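PDB 3I8B: xylulose kinase from Bifidobacterium adolescentis ATCC 15703, which probably phosphorylates D-xylulose at the expense of ATP, yielding D-xylulose 5-phosphate and ADP, as a member of the FGGY family of carbohydrate kinases. Local coordinates for residues L105-E118 against P122-V134. Sequence-based numbering, arbitrary orientation.
Sequences LIEKLGAAPAQDGE and PIARGKQRWVKAV
Arg129 reaches out from helix 122-134, its chain extended from CG to NE, and plugs its guanidinium edge-on into the curl of chain where helix 99-110 gives way to loop. NH1 meets Leu109 O in the carbonyl plane, on a lone pair, at 2.9 Å, and also bonds Ala112 O; NH2 takes Pro113 O from above that carbonyl's plane. The remaining edge grips Glu118 side-on, NE to OE2 and NH2 to OE1, each at 2.8 Å, with the guanidinium and carboxylate planes 56° apart. Glu118 OE1 spends its anti lone pair on Gln115 N, pinning the type II turn 115-118, while Lys132 NZ adds a long salt bridge to OE2. Were Arg129 shortened to an alanine, Glu118 would probably lose its main counter-charge, and the carbonyls of Leu109, Ala112 and Pro113 the donor that gathers them.

Beside it, Arg125 stands with CG anti to the backbone N (chi1 -179°) and bends at chi3, bringing NE to Gly110 O at 2.9 Å; Ala114 N lies over the centre of one guanidinium face, and NH1 bonds Pro119 O in the connecting loop.

On the helical side, Trp130 sends NE1 to Leu105 O (2.9 Å), from the carbonyl face opposite Leu109 N. Leu109 CD1 sits 3.5 Å from the centroid of the five-membered ring, a CH-pi contact almost on the normal. Ile106 is a knob among Ile123, Gly126, Lys127 and Trp130. Gly110 and Gly126 bring their CA atoms within 3.4 Å, where a side chain on either would clash, and CA-H...O contacts link both to the opposing backbone.

The 105-110 part of helix 99-110 thus crosses helix 122-134 at 92°, a near-perpendicular helix-helix packing with glycines at the contact point, Arg125 and Arg129 holding the loop after the first helix, within the N-terminal domain of the FGGY kinase fold.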
loop_
_atom_site.group_PDB
_atom_site.type_symbol
_atom_site.label_atom_id
_atom_site.label_comp_id
_atom_site.label_asym_id
_atom_site.label_seq_id
_atom_site.Cartn_x
_atom_site.Cartn_y
_atom_site.Cartn_z
ATOM N N LEU A 105 -18.623 0.473 10.414
ATOM C CA LEU A 105 -18.917 0.079 9.032
ATOM C C LEU A 105 -19.131 -1.421 8.929
ATOM O O LEU A 105 -20.014 -1.889 8.214
ATOM C CB LEU A 105 -17.774 0.493 8.089
ATOM C CG LEU A 105 -17.704 1.976 7.745
ATOM C CD1 LEU A 105 -16.350 2.329 7.136
ATOM C CD2 LEU A 105 -18.836 2.322 6.797
ATOM N N ILE A 106 -18.299 -2.172 9.633
ATOM C CA ILE A 106 -18.412 -3.623 9.639
ATOM C C ILE A 106 -19.751 -4.064 10.250
ATOM O O ILE A 106 -20.475 -4.872 9.661
ATOM C CB ILE A 106 -17.225 -4.285 10.389
ATOM C CG1 ILE A 106 -15.935 -4.147 9.571
ATOM C CG2 ILE A 106 -17.520 -5.762 10.665
ATOM C CD1 ILE A 106 -14.684 -4.298 10.391
ATOM N N GLU A 107 -20.078 -3.516 11.417
ATOM C CA GLU A 107 -21.342 -3.842 12.085
ATOM C C GLU A 107 -22.535 -3.438 11.209
ATOM O O GLU A 107 -23.530 -4.161 11.111
ATOM C CB GLU A 107 -21.418 -3.161 13.449
ATOM C CG GLU A 107 -20.475 -3.758 14.504
ATOM C CD GLU A 107 -20.665 -3.161 15.907
ATOM O OE1 GLU A 107 -21.400 -2.162 16.068
ATOM O OE2 GLU A 107 -20.064 -3.688 16.860
ATOM N N LYS A 108 -22.419 -2.290 10.550
ATOM C CA LYS A 108 -23.514 -1.781 9.716
ATOM C C LYS A 108 -23.830 -2.679 8.518
ATOM O O LYS A 108 -25.008 -2.964 8.238
ATOM C CB LYS A 108 -23.229 -0.355 9.249
ATOM C CG LYS A 108 -24.362 0.274 8.450
ATOM C CD LYS A 108 -25.529 0.670 9.354
ATOM C CE LYS A 108 -26.624 1.357 8.530
ATOM N NZ LYS A 108 -27.780 1.761 9.374
ATOM N N LEU A 109 -22.789 -3.130 7.812
ATOM C CA LEU A 109 -22.978 -4.056 6.687
ATOM C C LEU A 109 -23.341 -5.478 7.124
ATOM O O LEU A 109 -23.999 -6.208 6.381
ATOM C CB LEU A 109 -21.746 -4.121 5.770
ATOM C CG LEU A 109 -21.768 -3.557 4.341
ATOM C CD1 LEU A 109 -20.724 -4.277 3.449
ATOM C CD2 LEU A 109 -23.142 -3.651 3.702
ATOM N N GLY A 110 -22.893 -5.881 8.308
ATOM C CA GLY A 110 -23.167 -7.224 8.787
ATOM C C GLY A 110 -24.549 -7.353 9.400
ATOM O O GLY A 110 -25.045 -8.463 9.584
ATOM N N ALA A 111 -25.174 -6.217 9.703
ATOM C CA ALA A 111 -26.450 -6.191 10.427
ATOM C C ALA A 111 -27.559 -7.052 9.796
ATOM O O ALA A 111 -28.176 -7.867 10.480
ATOM C CB ALA A 111 -26.928 -4.764 10.617
ATOM N N ALA A 112 -27.821 -6.868 8.507
ATOM C CA ALA A 112 -28.834 -7.675 7.821
ATOM C C ALA A 112 -28.601 -9.173 8.061
ATOM O O ALA A 112 -27.460 -9.639 8.069
ATOM C CB ALA A 112 -28.865 -7.354 6.317
ATOM N N PRO A 113 -29.695 -9.935 8.255
ATOM C CA PRO A 113 -29.603 -11.344 8.663
ATOM C C PRO A 113 -28.819 -12.190 7.667
ATOM O O PRO A 113 -28.798 -11.883 6.477
ATOM C CB PRO A 113 -31.068 -11.807 8.687
ATOM C CG PRO A 113 -31.896 -10.543 8.677
ATOM C CD PRO A 113 -31.078 -9.529 7.950
ATOM N N ALA A 114 -28.183 -13.246 8.164
ATOM C CA ALA A 114 -27.436 -14.173 7.324
ATOM C C ALA A 114 -28.268 -14.704 6.160
ATOM O O ALA A 114 -29.448 -15.036 6.310
ATOM C CB ALA A 114 -26.903 -15.326 8.156
ATOM N N GLN A 115 -27.639 -14.769 4.994
ATOM C CA GLN A 115 -28.221 -15.426 3.842
ATOM C C GLN A 115 -27.488 -16.729 3.636
ATOM O O GLN A 115 -26.370 -16.911 4.118
ATOM C CB GLN A 115 -28.061 -14.571 2.589
ATOM C CG GLN A 115 -28.736 -13.228 2.689
ATOM C CD GLN A 115 -30.232 -13.328 2.501
ATOM O OE1 GLN A 115 -30.711 -13.593 1.398
ATOM N NE2 GLN A 115 -30.982 -13.108 3.575
ATOM N N ASP A 116 -28.148 -17.636 2.928
ATOM C CA ASP A 116 -27.541 -18.858 2.424
ATOM C C ASP A 116 -26.012 -18.810 2.420
ATOM O O ASP A 116 -25.403 -18.215 1.527
ATOM C CB ASP A 116 -28.057 -19.085 1.005
ATOM C CG ASP A 116 -28.326 -17.771 0.272
ATOM O OD1 ASP A 116 -27.350 -17.098 -0.143
ATOM O OD2 ASP A 116 -29.518 -17.407 0.120
ATOM N N GLY A 117 -25.395 -19.421 3.427
ATOM C CA GLY A 117 -23.948 -19.554 3.451
ATOM C C GLY A 117 -23.196 -18.521 4.275
ATOM O O GLY A 117 -22.087 -18.788 4.751
ATOM N N GLU A 118 -23.782 -17.338 4.440
ATOM C CA GLU A 118 -23.155 -16.287 5.234
ATOM C C GLU A 118 -23.023 -16.708 6.696
ATOM O O GLU A 118 -23.848 -17.470 7.198
ATOM C CB GLU A 118 -23.950 -14.987 5.120
ATOM C CG GLU A 118 -23.799 -14.292 3.772
ATOM C CD GLU A 118 -24.612 -13.020 3.678
ATOM O OE1 GLU A 118 -25.758 -13.008 4.190
ATOM O OE2 GLU A 118 -24.110 -12.034 3.088
ATOM N N PRO A 122 -22.603 -11.523 13.233
ATOM C CA PRO A 122 -22.792 -10.294 12.450
ATOM C C PRO A 122 -21.455 -9.649 12.055
ATOM O O PRO A 122 -21.348 -9.066 10.975
ATOM C CB PRO A 122 -23.558 -9.368 13.405
ATOM C CG PRO A 122 -23.980 -10.220 14.574
ATOM C CD PRO A 122 -23.069 -11.387 14.627
ATOM N N ILE A 123 -20.449 -9.762 12.913
ATOM C CA ILE A 123 -19.135 -9.189 12.622
ATOM C C ILE A 123 -18.425 -9.953 11.490
ATOM O O ILE A 123 -17.958 -9.350 10.521
ATOM C CB ILE A 123 -18.235 -9.121 13.877
ATOM C CG1 ILE A 123 -18.977 -8.452 15.045
ATOM C CG2 ILE A 123 -16.931 -8.386 13.572
ATOM C CD1 ILE A 123 -19.225 -6.965 14.868
ATOM N N ALA A 124 -18.353 -11.274 11.614
ATOM C CA ALA A 124 -17.755 -12.101 10.572
ATOM C C ALA A 124 -18.493 -11.864 9.268
ATOM O O ALA A 124 -17.899 -11.862 8.187
ATOM C CB ALA A 124 -17.824 -13.578 10.953
ATOM N N ARG A 125 -19.806 -11.678 9.377
ATOM C CA ARG A 125 -20.660 -11.511 8.213
ATOM C C ARG A 125 -20.428 -10.148 7.552
ATOM O O ARG A 125 -20.398 -10.038 6.327
ATOM C CB ARG A 125 -22.130 -11.702 8.597
ATOM C CG ARG A 125 -23.099 -11.575 7.440
ATOM C CD ARG A 125 -24.479 -12.090 7.800
ATOM N NE ARG A 125 -25.171 -11.256 8.782
ATOM C CZ ARG A 125 -25.545 -11.681 9.987
ATOM N NH1 ARG A 125 -25.276 -12.924 10.353
ATOM N NH2 ARG A 125 -26.181 -10.864 10.825
ATOM N N GLY A 126 -20.250 -9.118 8.371
ATOM C CA GLY A 126 -19.985 -7.790 7.863
ATOM C C GLY A 126 -18.634 -7.761 7.174
ATOM O O GLY A 126 -18.504 -7.195 6.098
ATOM N N LYS A 127 -17.631 -8.376 7.794
ATOM C CA LYS A 127 -16.311 -8.446 7.182
ATOM C C LYS A 127 -16.403 -9.102 5.811
ATOM O O LYS A 127 -15.865 -8.586 4.846
ATOM C CB LYS A 127 -15.310 -9.191 8.070
ATOM C CG LYS A 127 -14.906 -8.431 9.321
ATOM C CD LYS A 127 -13.869 -9.214 10.131
ATOM C CE LYS A 127 -13.423 -8.423 11.354
ATOM N NZ LYS A 127 -13.012 -9.324 12.471
ATOM N N GLN A 128 -17.108 -10.224 5.727
ATOM C CA GLN A 128 -17.235 -10.955 4.473
ATOM C C GLN A 128 -17.946 -10.145 3.394
ATOM O O GLN A 128 -17.586 -10.214 2.212
ATOM C CB GLN A 128 -17.974 -12.274 4.713
ATOM C CG GLN A 128 -18.526 -12.918 3.458
ATOM C CD GLN A 128 -19.088 -14.298 3.727
ATOM O OE1 GLN A 128 -18.479 -15.099 4.445
ATOM N NE2 GLN A 128 -20.257 -14.584 3.164
ATOM N N ARG A 129 -18.963 -9.389 3.794
ATOM C CA ARG A 129 -19.715 -8.565 2.846
ATOM C C ARG A 129 -18.874 -7.402 2.298
ATOM O O ARG A 129 -19.034 -7.000 1.134
ATOM C CB ARG A 129 -21.006 -8.050 3.488
ATOM C CG ARG A 129 -22.130 -9.097 3.540
ATOM C CD ARG A 129 -23.263 -8.662 4.497
ATOM N NE ARG A 129 -24.365 -9.624 4.494
ATOM C CZ ARG A 129 -25.383 -9.610 5.348
ATOM N NH1 ARG A 129 -25.456 -8.675 6.288
ATOM N NH2 ARG A 129 -26.335 -10.532 5.257
ATOM N N TRP A 130 -17.992 -6.861 3.133
ATOM C CA TRP A 130 -17.065 -5.818 2.685
ATOM C C TRP A 130 -16.064 -6.373 1.679
ATOM O O TRP A 130 -15.828 -5.778 0.619
ATOM C CB TRP A 130 -16.330 -5.168 3.871
ATOM C CG TRP A 130 -17.134 -4.095 4.524
ATOM C CD1 TRP A 130 -17.800 -4.169 5.730
ATOM C CD2 TRP A 130 -17.386 -2.784 4.005
ATOM N NE1 TRP A 130 -18.442 -2.976 5.981
ATOM C CE2 TRP A 130 -18.208 -2.115 4.938
ATOM C CE3 TRP A 130 -16.987 -2.107 2.846
ATOM C CZ2 TRP A 130 -18.641 -0.803 4.744
ATOM C CZ3 TRP A 130 -17.426 -0.802 2.650
ATOM C CH2 TRP A 130 -18.244 -0.166 3.595
ATOM N N VAL A 131 -15.469 -7.509 2.013
ATOM C CA VAL A 131 -14.515 -8.150 1.116
ATOM C C VAL A 131 -15.136 -8.420 -0.273
ATOM O O VAL A 131 -14.545 -8.075 -1.308
ATOM C CB VAL A 131 -13.931 -9.427 1.764
ATOM C CG1 VAL A 131 -13.102 -10.254 0.763
ATOM C CG2 VAL A 131 -13.084 -9.037 2.960
ATOM N N LYS A 132 -16.337 -9.005 -0.290
ATOM C CA LYS A 132 -17.045 -9.267 -1.544
ATOM C C LYS A 132 -17.455 -7.984 -2.287
ATOM O O LYS A 132 -17.431 -7.945 -3.514
ATOM C CB LYS A 132 -18.255 -10.193 -1.323
ATOM C CG LYS A 132 -17.881 -11.617 -0.894
ATOM C CD LYS A 132 -19.116 -12.514 -0.671
ATOM C CE LYS A 132 -20.110 -11.847 0.289
ATOM N NZ LYS A 132 -21.016 -12.759 1.112
ATOM N N ALA A 133 -17.811 -6.936 -1.544
ATOM C CA ALA A 133 -18.241 -5.670 -2.141
ATOM C C ALA A 133 -17.105 -4.898 -2.835
ATOM O O ALA A 133 -17.264 -4.428 -3.967
ATOM C CB ALA A 133 -18.915 -4.782 -1.076
ATOM N N VAL A 134 -15.966 -4.760 -2.155
ATOM C CA VAL A 134 -14.885 -3.898 -2.652
ATOM C C VAL A 134 -13.476 -4.473 -2.480
ATOM O O VAL A 134 -12.492 -3.798 -2.789
ATOM C CB VAL A 134 -14.897 -2.505 -1.975
ATOM C CG1 VAL A 134 -16.171 -1.745 -2.294
ATOM C CG2 VAL A 134 -14.685 -2.641 -0.478
#